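Local coordinates for NudC domain-containing protein 2 (Mus musculus, PDB 2RH0) that may regulate the LIS1/dynein pathway by stabilising LIS1 together with the Hsp90 chaperone, at residues Cys42-Ser46 with Arg47-Leu51; Leu51-Gly55 with Arg56-Lys60; Val85-Lys88 with Thr89-Ala93. One frame throughout, in Å; residues are numbered along the deposited sequence.

Contact 1 of 3, residues Cys42-Ser46 with Arg47-Leu51; sequences CGLQS and RHVAL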
ATOM      1  N   CYS A  42       1.856   1.228 -23.732  1.00 25.59           N
ATOM      2  CA  CYS A  42       1.717   0.078 -22.870  1.00 26.41           C
ATOM      3  C   CYS A  42       1.132  -1.087 -23.654  1.00 29.09           C
ATOM      4  O   CYS A  42       0.078  -0.961 -24.256  1.00 29.23           O
ATOM      5  CB  CYS A  42       0.792   0.444 -21.741  1.00 27.74           C
ATOM      6  SG  CYS A  42       0.598  -0.797 -20.447  1.00 28.59           S
ATOM      7  N   GLY A  43       1.850  -2.199 -23.660  1.00 28.88           N
ATOM      8  CA  GLY A  43       1.394  -3.444 -24.287  1.00 28.22           C
ATOM      9  C   GLY A  43       1.174  -4.474 -23.190  1.00 28.13           C
ATOM     10  O   GLY A  43       2.072  -4.745 -22.381  1.00 29.14           O
ATOM     11  N   LEU A  44      -0.022  -5.030 -23.145  1.00 28.48           N
ATOM     12  CA  LEU A  44      -0.371  -6.034 -22.163  1.00 30.24           C
ATOM     13  C   LEU A  44      -0.710  -7.331 -22.900  1.00 34.20           C
ATOM     14  O   LEU A  44      -1.742  -7.433 -23.544  1.00 37.46           O
ATOM     15  CB  LEU A  44      -1.530  -5.555 -21.303  1.00 31.04           C
ATOM     16  CG  LEU A  44      -1.280  -4.202 -20.586  1.00 30.75           C
ATOM     17  CD1 LEU A  44      -2.522  -3.722 -19.825  1.00 28.77           C
ATOM     18  CD2 LEU A  44      -0.041  -4.262 -19.655  1.00 27.23           C
ATOM     19  N   GLN A  45       0.193  -8.310 -22.864  1.00 34.00           N
ATOM     20  CA  GLN A  45      -0.057  -9.578 -23.537  1.00 35.73           C
ATOM     21  C   GLN A  45      -0.241 -10.598 -22.454  1.00 35.04           C
ATOM     22  O   GLN A  45       0.001 -10.297 -21.279  1.00 32.80           O
ATOM     23  CB  GLN A  45       1.103  -9.962 -24.430  1.00 35.17           C
ATOM     24  CG  GLN A  45       1.337  -8.973 -25.549  1.00 43.99           C
ATOM     25  CD  GLN A  45       2.812  -8.809 -25.894  1.00 52.18           C
ATOM     26  OE1 GLN A  45       3.247  -9.210 -26.962  1.00 65.25           O
ATOM     27  NE2 GLN A  45       3.582  -8.203 -24.984  1.00 60.54           N
ATOM     28  N   SER A  46      -0.655 -11.801 -22.845  1.00 33.05           N
ATOM     29  CA  SER A  46      -0.952 -12.838 -21.875  1.00 34.41           C
ATOM     30  C   SER A  46       0.203 -13.136 -20.910  1.00 32.35           C
ATOM     31  O   SER A  46      -0.034 -13.353 -19.734  1.00 33.60           O
ATOM     32  CB  SER A  46      -1.381 -14.123 -22.562  1.00 36.25           C
ATOM     33  OG  SER A  46      -1.664 -15.083 -21.571  1.00 41.10           O
ATOM     34  N   ARG A  47       1.433 -13.099 -21.405  1.00 30.51           N
ATOM     35  CA  ARG A  47       2.581 -13.441 -20.602  1.00 32.49           C
ATOM     36  C   ARG A  47       3.696 -12.408 -20.651  1.00 30.74           C
ATOM     37  O   ARG A  47       4.788 -12.643 -20.156  1.00 29.88           O
ATOM     38  CB  ARG A  47       3.055 -14.807 -21.069  1.00 35.84           C
ATOM     39  CG  ARG A  47       4.000 -15.513 -20.171  1.00 47.48           C
ATOM     40  CD  ARG A  47       3.414 -15.890 -18.833  1.00 54.10           C
ATOM     41  NE  ARG A  47       4.455 -16.532 -18.033  1.00 54.49           N
ATOM     42  CZ  ARG A  47       4.608 -17.845 -17.907  1.00 56.25           C
ATOM     43  NH1 ARG A  47       3.762 -18.697 -18.502  1.00 51.51           N
ATOM     44  NH2 ARG A  47       5.608 -18.301 -17.153  1.00 61.28           N
ATOM     45  N   HIS A  48       3.405 -11.235 -21.209  1.00 28.94           N
ATOM     46  CA  HIS A  48       4.374 -10.135 -21.305  1.00 29.10           C
ATOM     47  C   HIS A  48       3.715  -8.806 -21.138  1.00 28.38           C
ATOM     48  O   HIS A  48       2.540  -8.622 -21.512  1.00 28.66           O
ATOM     49  CB  HIS A  48       4.995 -10.128 -22.682  1.00 33.32           C
ATOM     50  CG  HIS A  48       5.910 -11.276 -22.912  1.00 34.68           C
ATOM     51  ND1 HIS A  48       5.472 -12.479 -23.415  1.00 35.40           N
ATOM     52  CD2 HIS A  48       7.236 -11.410 -22.688  1.00 36.94           C
ATOM     53  CE1 HIS A  48       6.498 -13.309 -23.475  1.00 35.46           C
ATOM     54  NE2 HIS A  48       7.575 -12.689 -23.036  1.00 37.77           N
ATOM     55  N   VAL A  49       4.486  -7.891 -20.575  1.00 27.08           N
ATOM     56  CA  VAL A  49       4.065  -6.514 -20.358  1.00 26.95           C
ATOM     57  C   VAL A  49       5.198  -5.582 -20.744  1.00 27.29           C
ATOM     58  O   VAL A  49       6.370  -5.971 -20.692  1.00 28.32           O
ATOM     59  CB  VAL A  49       3.640  -6.217 -18.880  1.00 28.75           C
ATOM     60  CG1 VAL A  49       2.361  -6.996 -18.533  1.00 31.18           C
ATOM     61  CG2 VAL A  49       4.787  -6.534 -17.864  1.00 24.57           C
ATOM     62  N   ALA A  50       4.832  -4.347 -21.107  1.00 25.81           N
ATOM     63  CA  ALA A  50       5.789  -3.315 -21.517  1.00 27.97           C
ATOM     64  C   ALA A  50       5.176  -1.974 -21.283  1.00 27.58           C
ATOM     65  O   ALA A  50       4.032  -1.747 -21.659  1.00 30.79           O
ATOM     66  CB  ALA A  50       6.178  -3.459 -23.006  1.00 27.59           C
ATOM     67  N   LEU A  51       5.935  -1.084 -20.669  1.00 27.30           N
ATOM     68  CA  LEU A  51       5.472   0.265 -20.390  1.00 26.25           C
ATOM     69  C   LEU A  51       6.610   1.226 -20.622  1.00 27.03           C
ATOM     70  O   LEU A  51       7.706   1.045 -20.095  1.00 28.14           O
ATOM     71  CB  LEU A  51       4.980   0.374 -18.956  1.00 26.98           C
ATOM     72  CG  LEU A  51       4.592   1.751 -18.398  1.00 28.47           C
ATOM     73  CD1 LEU A  51       3.366   2.393 -19.059  1.00 22.11           C
ATOM     74  CD2 LEU A  51       4.347   1.522 -16.998  1.00 27.49           C
TER
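Leu44 holds CG opposite its own carbonyl carbon (chi1 -56°), and Val49 does the same with CG1 (chi1 -67°). These torsions, with Leu44 extended at chi2, bring the two branched side chains together at a slant on one face of a β hairpin, with Leu44 CD2 3.8 Å from Val49 CG1. Further along that face Cys42 CB lies 4.2 Å from Leu51 CD1. Apolar residues suit this side because the second subunit packs on it: its Ile84 meets Cys42 and Leu44, and its Leu101 meets Val49. In the hydrogen-bonded pair between them, Ala50 turns its small methyl to the other face and Gly43 has no side chain. Gly43 N gives to Ala50 O at 3.0 Å, while Ala50 N returns a weak bond to Gly43 O at 3.1 Å. Near the turn, Gln45 N reaches His48 O at 2.7 Å. The bent Gln45 side chain sets NE2 3.3 Å from His48 CB, with the amide and imidazole planes 51° apart. At the bend, Ser46 OG bonds to Thr67 O and Arg47 NE to Leu63 O. The hairpin forms two-thirds of a three-stranded antiparallel sheet: strand 40-44 is its outer strand within the chain, and strand 48-53 runs between it and strand 56-62.

Contact 2 of 3, residues Leu51-Gly55 with Arg56-Lys60; sequences LAVGG and REILK
Val53 and Ile58 slant across one another on the side of Leu51 and Leu59, where strand 24-30 packs on this tight hairpin, Val53 CG2 lying 4.0 Å from Ile58 CG1. Ile58 points CG1 opposite its carbonyl carbon (chi1 -48°), which sends that branch toward the turn. Its terminal CD1 continues over one face of the Arg56 guanidinium, 3.3 Å above the plane and displaced toward the rim, so an aliphatic end rests on a flat cation. β-Branched residues suit this side: Val53 also packs on Val31 and Thr35, and Ile58 on Val29 and Trp15. Arg56 bends at chi3 and touches Pro32. Leu51 and Leu59 come closest at their CB atoms, 4.5 Å apart.

The orientation of Ile58 follows from a classic β bulge, in which Ile58 and Leu59 together oppose Leu51. Leu51 O accepts from both, taking Ile58 N at 2.8 Å and Leu59 N at 3.3 Å; the latter arrives in the carbonyl plane on a lone pair. Leu51 N completes the pairing with Leu59 O at 2.8 Å. At the other end Gly54 and Gly55 occupy the middle of a type I' turn, where their positive phi values favour glycine. Arg56 N closes the turn on Val53 O at 2.8 Å, while Val53 N bonds to Arg56 O.

The strands are thus held by the backbone, and the side chains add no hydrogen bond between them. Their contribution is apolar, and even the arginine offers the face of its guanidinium to an isoleucine methyl. With two donors gripping one carbonyl oxygen, the extra bulge residue is accommodated without giving up hydrogen bonding.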
ATOM      1  N   LEU A  51       5.935  -1.084 -20.669  1.00 27.30           N
ATOM      2  CA  LEU A  51       5.472   0.265 -20.390  1.00 26.25           C
ATOM      3  C   LEU A  51       6.610   1.226 -20.622  1.00 27.03           C
ATOM      4  O   LEU A  51       7.706   1.045 -20.095  1.00 28.14           O
ATOM      5  CB  LEU A  51       4.980   0.374 -18.956  1.00 26.98           C
ATOM      6  CG  LEU A  51       4.592   1.751 -18.398  1.00 28.47           C
ATOM      7  CD1 LEU A  51       3.366   2.393 -19.059  1.00 22.11           C
ATOM      8  CD2 LEU A  51       4.347   1.522 -16.998  1.00 27.49           C
ATOM      9  N   ALA A  52       6.339   2.243 -21.424  1.00 26.49           N
ATOM     10  CA  ALA A  52       7.270   3.320 -21.709  1.00 27.71           C
ATOM     11  C   ALA A  52       6.481   4.606 -21.506  1.00 30.07           C
ATOM     12  O   ALA A  52       5.306   4.658 -21.853  1.00 26.94           O
ATOM     13  CB  ALA A  52       7.783   3.237 -23.116  1.00 28.54           C
ATOM     14  N   VAL A  53       7.113   5.571 -20.834  1.00 32.22           N
ATOM     15  CA  VAL A  53       6.568   6.894 -20.556  1.00 35.15           C
ATOM     16  C   VAL A  53       7.491   7.917 -21.233  1.00 39.27           C
ATOM     17  O   VAL A  53       8.725   7.894 -21.065  1.00 38.43           O
ATOM     18  CB  VAL A  53       6.484   7.231 -19.046  1.00 34.98           C
ATOM     19  CG1 VAL A  53       5.871   8.583 -18.867  1.00 35.75           C
ATOM     20  CG2 VAL A  53       5.665   6.216 -18.292  1.00 36.32           C
ATOM     21  N   GLY A  54       6.898   8.795 -22.035  1.00 42.68           N
ATOM     22  CA  GLY A  54       7.669   9.771 -22.793  1.00 43.74           C
ATOM     23  C   GLY A  54       8.832   9.115 -23.508  1.00 45.80           C
ATOM     24  O   GLY A  54       9.937   9.636 -23.471  1.00 48.24           O
ATOM     25  N   GLY A  55       8.593   7.954 -24.123  1.00 45.02           N
ATOM     26  CA  GLY A  55       9.616   7.220 -24.872  1.00 45.18           C
ATOM     27  C   GLY A  55      10.667   6.474 -24.067  1.00 45.11           C
ATOM     28  O   GLY A  55      11.512   5.813 -24.667  1.00 45.77           O
ATOM     29  N   ARG A  56      10.609   6.575 -22.731  1.00 44.65           N
ATOM     30  CA  ARG A  56      11.551   5.938 -21.798  1.00 44.72           C
ATOM     31  C   ARG A  56      10.955   4.633 -21.264  1.00 42.55           C
ATOM     32  O   ARG A  56       9.927   4.662 -20.613  1.00 38.91           O
ATOM     33  CB  ARG A  56      11.794   6.894 -20.619  1.00 44.19           C
ATOM     34  CG  ARG A  56      12.843   6.474 -19.587  1.00 52.94           C
ATOM     35  CD  ARG A  56      13.113   7.605 -18.510  1.00 57.53           C
ATOM     36  NE  ARG A  56      12.202   7.590 -17.342  1.00 68.66           N
ATOM     37  CZ  ARG A  56      11.001   8.191 -17.258  1.00 76.79           C
ATOM     38  NH1 ARG A  56      10.477   8.873 -18.287  1.00 80.01           N
ATOM     39  NH2 ARG A  56      10.295   8.099 -16.121  1.00 71.23           N
ATOM     40  N   GLU A  57      11.602   3.497 -21.507  1.00 42.31           N
ATOM     41  CA  GLU A  57      11.078   2.209 -21.051  1.00 42.76           C
ATOM     42  C   GLU A  57      11.201   2.143 -19.556  1.00 40.24           C
ATOM     43  O   GLU A  57      12.294   2.348 -19.031  1.00 40.05           O
ATOM     44  CB  GLU A  57      11.864   1.055 -21.674  1.00 44.13           C
ATOM     45  CG  GLU A  57      11.374  -0.344 -21.324  1.00 49.14           C
ATOM     46  CD  GLU A  57      12.367  -1.419 -21.770  1.00 52.20           C
ATOM     47  OE1 GLU A  57      12.670  -1.508 -22.988  1.00 62.63           O
ATOM     48  OE2 GLU A  57      12.863  -2.169 -20.885  1.00 64.75           O
ATOM     49  N   ILE A  58      10.087   1.884 -18.868  1.00 36.54           N
ATOM     50  CA  ILE A  58      10.086   1.778 -17.406  1.00 35.70           C
ATOM     51  C   ILE A  58       9.993   0.333 -16.920  1.00 35.13           C
ATOM     52  O   ILE A  58      10.611  -0.034 -15.929  1.00 32.22           O
ATOM     53  CB  ILE A  58       8.910   2.527 -16.780  1.00 36.40           C
ATOM     54  CG1 ILE A  58       8.771   3.928 -17.348  1.00 40.72           C
ATOM     55  CG2 ILE A  58       9.086   2.584 -15.303  1.00 37.31           C
ATOM     56  CD1 ILE A  58      10.028   4.711 -17.317  1.00 46.64           C
ATOM     57  N   LEU A  59       9.240  -0.494 -17.640  1.00 32.45           N
ATOM     58  CA  LEU A  59       9.030  -1.851 -17.250  1.00 33.50           C
ATOM     59  C   LEU A  59       8.802  -2.691 -18.488  1.00 32.43           C
ATOM     60  O   LEU A  59       8.105  -2.288 -19.390  1.00 33.13           O
ATOM     61  CB  LEU A  59       7.813  -1.902 -16.340  1.00 33.96           C
ATOM     62  CG  LEU A  59       7.082  -3.207 -16.156  1.00 35.57           C
ATOM     63  CD1 LEU A  59       7.964  -4.220 -15.418  1.00 42.47           C
ATOM     64  CD2 LEU A  59       5.815  -2.905 -15.386  1.00 40.26           C
ATOM     65  N   LYS A  60       9.398  -3.866 -18.535  1.00 31.43           N
ATOM     66  CA  LYS A  60       9.253  -4.724 -19.697  1.00 33.08           C
ATOM     67  C   LYS A  60       9.727  -6.084 -19.311  1.00 31.89           C
ATOM     68  O   LYS A  60      10.845  -6.216 -18.818  1.00 33.26           O
ATOM     69  CB  LYS A  60      10.140  -4.233 -20.834  1.00 33.10           C
ATOM     70  CG  LYS A  60       9.979  -5.029 -22.141  1.00 38.63           C
ATOM     71  CD  LYS A  60      11.027  -4.620 -23.146  1.00 41.80           C
ATOM     72  CE  LYS A  60      10.550  -4.796 -24.581  1.00 53.65           C
ATOM     73  NZ  LYS A  60       9.860  -6.085 -24.825  1.00 59.16           N
TER

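Contact 3 of 3, residues Val85-Lys88 with Thr89-Ala93; sequences VLTK and TKRDA
Arg91 folds its side chain back alongside Lys88, its CG coming 3.9 Å from Lys88 CB and 3.5 Å from Lys88 O. The contact turns the chain away from strand 81-87 of the CS domain, a p23-like β fold. Here Val85, Leu86 and Thr87 pair in an antiparallel ladder with a strand of the second subunit, and the sheet therefore runs on across the dimer interface.

One hydrogen bond carries the contact: Arg91 NE donates to Lys88 O at 2.7 Å, almost straight at 173°. The oxygen lies at the edge of the guanidinium, only 4° out of its plane. A bend at chi3 (-129°) swings NE back toward the carbonyl. The planar head also comes beside Thr87, whose CG2 is 4.2 Å from Arg91 NE. Arginine suits this place because its aliphatic stem can arch round the turn before the N-H is offered. A leucine here would probably leave Lys88 O without this donor and the turn without its side-chain clasp.

Lys88 runs the other way, fully extended beyond CG. Its stem passes along the Lys90 carbonyl, with Lys88 CB 3.4 Å from Lys90 O. A long, straight lysine suits this buried course, since it carries its amine to a cluster of oxygens: Lys88 NZ hydrogen-bonds to Asn95 O of its own chain and to Thr21 O and Gln20 OE1 of the second subunit. Nearby, Thr89 OG1 and Lys90 NZ both bond to Ser66 OG of that subunit, whose Ile68 packs on Arg91. A water also lies beside the amine, accepting from Lys88 NZ at 3.0 Å and donating to Asp92 O at 2.6 Å.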
ATOM      1  N   VAL A  85       3.734  11.662   8.925  1.00 22.54           N
ATOM      2  CA  VAL A  85       4.492  10.647   9.659  1.00 21.20           C
ATOM      3  C   VAL A  85       4.610  11.089  11.127  1.00 25.09           C
ATOM      4  O   VAL A  85       5.109  12.183  11.409  1.00 22.61           O
ATOM      5  CB  VAL A  85       5.876  10.403   9.055  1.00 23.84           C
ATOM      6  CG1 VAL A  85       6.560   9.245   9.738  1.00 22.57           C
ATOM      7  CG2 VAL A  85       5.788  10.101   7.532  1.00 21.23           C
ATOM      8  N   LEU A  86       4.108  10.226  12.013  1.00 25.05           N
ATOM      9  CA  LEU A  86       4.111  10.434  13.432  1.00 26.35           C
ATOM     10  C   LEU A  86       5.035   9.438  14.096  1.00 26.38           C
ATOM     11  O   LEU A  86       5.174   8.354  13.621  1.00 26.62           O
ATOM     12  CB  LEU A  86       2.695  10.214  13.944  1.00 25.65           C
ATOM     13  CG  LEU A  86       1.659  11.080  13.238  1.00 23.15           C
ATOM     14  CD1 LEU A  86       0.366  10.800  13.962  1.00 20.64           C
ATOM     15  CD2 LEU A  86       2.074  12.563  13.259  1.00 22.66           C
ATOM     16  N   THR A  87       5.662   9.843  15.190  1.00 27.35           N
ATOM     17  CA  THR A  87       6.572   8.998  15.926  1.00 28.27           C
ATOM     18  C   THR A  87       5.872   8.530  17.177  1.00 29.81           C
ATOM     19  O   THR A  87       5.494   9.350  18.003  1.00 24.81           O
ATOM     20  CB  THR A  87       7.886   9.756  16.288  1.00 31.26           C
ATOM     21  OG1 THR A  87       8.585  10.072  15.068  1.00 28.49           O
ATOM     22  CG2 THR A  87       8.782   8.890  17.198  1.00 28.42           C
ATOM     23  N   LYS A  88       5.677   7.215  17.297  1.00 27.76           N
ATOM     24  CA  LYS A  88       5.014   6.644  18.478  1.00 28.38           C
ATOM     25  C   LYS A  88       5.823   6.953  19.753  1.00 30.37           C
ATOM     26  O   LYS A  88       7.030   6.855  19.730  1.00 27.88           O
ATOM     27  CB  LYS A  88       4.896   5.124  18.339  1.00 28.34           C
ATOM     28  CG  LYS A  88       3.979   4.614  17.190  1.00 26.83           C
ATOM     29  CD  LYS A  88       3.991   3.108  17.165  1.00 25.63           C
ATOM     30  CE  LYS A  88       3.139   2.547  16.024  1.00 24.88           C
ATOM     31  NZ  LYS A  88       3.199   1.028  15.970  1.00 23.76           N
ATOM     32  N   THR A  89       5.160   7.303  20.855  1.00 33.45           N
ATOM     33  CA  THR A  89       5.844   7.451  22.120  1.00 35.67           C
ATOM     34  C   THR A  89       6.312   6.054  22.596  1.00 38.84           C
ATOM     35  O   THR A  89       7.436   5.898  23.062  1.00 41.06           O
ATOM     36  CB  THR A  89       4.919   8.082  23.167  1.00 36.17           C
ATOM     37  OG1 THR A  89       4.478   9.377  22.726  1.00 37.32           O
ATOM     38  CG2 THR A  89       5.628   8.222  24.514  1.00 35.71           C
ATOM     39  N   LYS A  90       5.451   5.048  22.443  1.00 42.31           N
ATOM     40  CA  LYS A  90       5.736   3.638  22.830  1.00 44.37           C
ATOM     41  C   LYS A  90       5.904   2.790  21.549  1.00 44.88           C
ATOM     42  O   LYS A  90       4.970   2.708  20.732  1.00 43.62           O
ATOM     43  CB  LYS A  90       4.585   3.094  23.693  1.00 44.60           C
ATOM     44  CG  LYS A  90       4.393   3.833  25.032  1.00 45.89           C
ATOM     45  CD  LYS A  90       3.003   3.632  25.604  1.00 49.99           C
ATOM     46  CE  LYS A  90       1.973   4.611  25.013  1.00 57.59           C
ATOM     47  NZ  LYS A  90       1.888   5.952  25.664  1.00 62.92           N
ATOM     48  N   ARG A  91       7.075   2.173  21.382  1.00 45.09           N
ATOM     49  CA  ARG A  91       7.471   1.533  20.112  1.00 47.21           C
ATOM     50  C   ARG A  91       7.777   0.013  20.183  1.00 45.29           C
ATOM     51  O   ARG A  91       8.667  -0.473  19.498  1.00 42.87           O
ATOM     52  CB  ARG A  91       8.704   2.280  19.572  1.00 45.97           C
ATOM     53  CG  ARG A  91       8.416   3.717  19.281  1.00 49.41           C
ATOM     54  CD  ARG A  91       9.630   4.580  19.001  1.00 54.97           C
ATOM     55  NE  ARG A  91       9.494   5.733  19.890  1.00 68.66           N
ATOM     56  CZ  ARG A  91      10.419   6.215  20.721  1.00 74.08           C
ATOM     57  NH1 ARG A  91      11.653   5.734  20.716  1.00 78.17           N
ATOM     58  NH2 ARG A  91      10.125   7.250  21.515  1.00 76.51           N
ATOM     59  N   ASP A  92       7.052  -0.725  21.017  1.00 46.16           N
ATOM     60  CA  ASP A  92       7.203  -2.182  21.113  1.00 48.60           C
ATOM     61  C   ASP A  92       6.257  -2.854  20.095  1.00 48.39           C
ATOM     62  O   ASP A  92       5.293  -2.212  19.632  1.00 47.68           O
ATOM     63  CB  ASP A  92       6.837  -2.655  22.527  1.00 50.31           C
ATOM     64  CG  ASP A  92       7.651  -1.954  23.616  1.00 62.24           C
ATOM     65  OD1 ASP A  92       8.860  -1.665  23.389  1.00 64.80           O
ATOM     66  OD2 ASP A  92       7.075  -1.702  24.707  1.00 73.61           O
ATOM     67  N   ALA A  93       6.485  -4.129  19.767  1.00 46.98           N
ATOM     68  CA  ALA A  93       5.511  -4.855  18.917  1.00 47.45           C
ATOM     69  C   ALA A  93       4.130  -4.935  19.615  1.00 46.57           C
ATOM     70  O   ALA A  93       3.097  -5.112  18.946  1.00 46.86           O
ATOM     71  CB  ALA A  93       6.018  -6.257  18.503  1.00 45.21           C
TER
HETATM   72  O   HOH W   1       5.138  -0.230  17.927  1.00 30.54           O

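Contacts 1 and 2 are successive hairpins of one antiparallel sheet, sharing strand 48-53 and Leu51, with centres 12 Å apart; they touch where Ala50 CB meets Lys60 CG. Contact 3 lies on the opposite side of the chain's centre, about 39 to 42 Å away between centres. Contact 2 is partly buried, whereas contacts 1 and 3 are surface contacts. The hairpins rely on ladders of backbone hydrogen bonds, with one apolar face each. Contact 3 instead hangs on a single side-chain-to-carbonyl bond and a water bridge, as fits a loop. All three touch the second subunit: the hairpins by packing, contact 3 also by hydrogen bonds and a shared sheet.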